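Local coordinates for protein 3-phosphoshikimate 1-carboxyvinyltransferase (Streptomyces sviceus, PDB 7M0O) that probably catalyses transfer of the enolpyruvyl group of phosphoenolpyruvate to the 5-hydroxyl of shikimate-3-phosphate, a late step towards chorismate, at residues G364-M370 with C389-T393. Numbering follows the deposited sequence.
With PO4 (phosphate ion), chain B.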
# COMPACT_ATOMS: atom_id res chain seq x y z
N GLY A 364 14.28 -2.15 -13.93
CA GLY A 364 13.14 -2.93 -13.47
C GLY A 364 12.26 -2.21 -12.48
O GLY A 364 11.39 -2.85 -11.87
N ASP A 365 12.44 -0.90 -12.33
CA ASP A 365 11.74 -0.11 -11.31
C ASP A 365 10.47 0.51 -11.89
O ASP A 365 10.53 1.37 -12.78
CB ASP A 365 12.66 0.99 -10.77
CG ASP A 365 12.13 1.60 -9.49
OD1 ASP A 365 10.92 1.87 -9.40
OD2 ASP A 365 12.95 1.80 -8.56
N HIS A 366 9.32 0.07 -11.35
CA HIS A 366 8.01 0.56 -11.79
C HIS A 366 7.89 2.08 -11.74
O HIS A 366 7.28 2.69 -12.63
CB HIS A 366 6.91 -0.09 -10.94
CG HIS A 366 7.14 -0.03 -9.46
ND1 HIS A 366 8.25 -0.58 -8.85
CD2 HIS A 366 6.40 0.51 -8.47
CE1 HIS A 366 8.17 -0.39 -7.55
NE2 HIS A 366 7.06 0.27 -7.29
N ARG A 367 8.46 2.72 -10.72
CA ARG A 367 8.34 4.17 -10.59
C ARG A 367 9.20 4.92 -11.61
O ARG A 367 8.85 6.04 -11.99
CB ARG A 367 8.69 4.61 -9.17
CG ARG A 367 7.96 3.78 -8.11
CD ARG A 367 7.37 4.63 -7.00
NE ARG A 367 6.59 3.76 -6.12
CZ ARG A 367 5.28 3.57 -6.24
NH1 ARG A 367 4.59 4.20 -7.18
NH2 ARG A 367 4.66 2.74 -5.42
N ILE A 368 10.31 4.35 -12.08
CA ILE A 368 11.05 5.00 -13.16
C ILE A 368 10.23 4.99 -14.45
O ILE A 368 10.16 6.00 -15.16
CB ILE A 368 12.43 4.33 -13.35
CG1 ILE A 368 13.27 4.42 -12.07
CG2 ILE A 368 13.19 4.97 -14.54
CD1 ILE A 368 13.53 5.86 -11.58
N VAL A 369 9.57 3.87 -14.76
CA VAL A 369 8.76 3.80 -15.98
C VAL A 369 7.56 4.73 -15.87
O VAL A 369 7.26 5.51 -16.79
CB VAL A 369 8.33 2.35 -16.26
CG1 VAL A 369 7.30 2.32 -17.42
CG2 VAL A 369 9.54 1.51 -16.62
N MET A 370 6.83 4.67 -14.75
CA MET A 370 5.63 5.48 -14.64
C MET A 370 5.96 6.97 -14.63
O MET A 370 5.24 7.78 -15.22
CB MET A 370 4.83 5.07 -13.40
CG MET A 370 4.18 3.69 -13.57
SD MET A 370 3.02 3.18 -12.29
CE MET A 370 4.12 2.80 -10.95
N CYS A 389 7.45 -3.73 -16.09
CA CYS A 389 7.71 -3.71 -14.65
C CYS A 389 6.68 -2.90 -13.87
O CYS A 389 6.60 -3.05 -12.65
CB CYS A 389 9.13 -3.22 -14.38
SG CYS A 389 9.46 -1.48 -14.70
N VAL A 390 5.87 -2.08 -14.55
CA VAL A 390 4.76 -1.39 -13.90
C VAL A 390 3.80 -2.36 -13.22
O VAL A 390 3.07 -1.98 -12.31
CB VAL A 390 3.96 -0.50 -14.89
CG1 VAL A 390 4.84 0.55 -15.52
CG2 VAL A 390 3.26 -1.36 -15.96
N ARG A 391 3.82 -3.64 -13.64
CA ARG A 391 2.92 -4.62 -13.05
C ARG A 391 3.22 -4.86 -11.58
O ARG A 391 2.37 -5.43 -10.88
CB ARG A 391 2.99 -5.92 -13.85
CG ARG A 391 2.50 -5.73 -15.28
CD ARG A 391 2.27 -7.05 -15.99
NE ARG A 391 3.49 -7.80 -16.19
CZ ARG A 391 3.62 -9.08 -15.87
NH1 ARG A 391 2.60 -9.74 -15.35
NH2 ARG A 391 4.77 -9.71 -16.09
N LYS A 392 4.40 -4.46 -11.10
CA LYS A 392 4.69 -4.58 -9.67
C LYS A 392 3.63 -3.90 -8.82
O LYS A 392 3.35 -4.36 -7.71
CB LYS A 392 6.07 -4.02 -9.36
CG LYS A 392 7.20 -4.86 -9.98
CD LYS A 392 8.57 -4.29 -9.68
CE LYS A 392 9.68 -5.22 -10.16
NZ LYS A 392 10.97 -4.94 -9.48
N THR A 393 3.03 -2.80 -9.30
CA THR A 393 1.98 -2.12 -8.52
C THR A 393 0.71 -1.77 -9.28
O THR A 393 -0.28 -1.42 -8.64
CB THR A 393 2.50 -0.81 -7.89
OG1 THR A 393 2.91 0.10 -8.93
CG2 THR A 393 3.65 -1.06 -6.93
P PO4 B . 7.70 1.13 -3.72
O1 PO4 B . 7.19 1.62 -2.39
O2 PO4 B . 8.33 2.30 -4.43
O3 PO4 B . 6.54 0.56 -4.50
O4 PO4 B . 8.72 0.05 -3.43
O HOH W 1 2.13 2.68 -7.52
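Val369 and Val390 meet at right angles, CG1 to CG1 at 3.6 Å, at the buried end of the contact between the first turns of helix 366-375 and the 3-10 turn 389-392. Cys389 SG fits between Val369 CG2 (3.6 Å) and the backbone of Asp365, and Met370 CG lies against Val390 CG1. Phe397 of helix 397-406 packs on Val390 and Met370, His398 on both valines. Toward solvent the contact loosens: Lys392 is exposed and His366 partly so. The extended Lys392 chain passes the His366 ring, its CB over one face while Arg367 CG covers the other, and Lys392 NZ makes a weak hydrogen bond to Gly364 O (3.2 Å). A chi1 of 48° turns the imidazole so that His366 CD2 meets Thr393 CG2 obliquely at 3.5 Å, while His366 NE2 hydrogen-bonds phosphate O3 (2.9 Å, 159°). Arg367, bent at chi2, gives NE to phosphate O2 (2.8 Å) and NH2 to O3. One water joins Arg367 NH1 to Thr393 OG1. Asp365 caps the helix by accepting from Arg367 N and holds Arg326 in a salt bridge. His366, Arg367 and Arg326 grip the phosphate, whereas Lys392 NZ stays well away; the site is consistent with the phosphoenolpyruvate pocket predicted for this EPSP synthase.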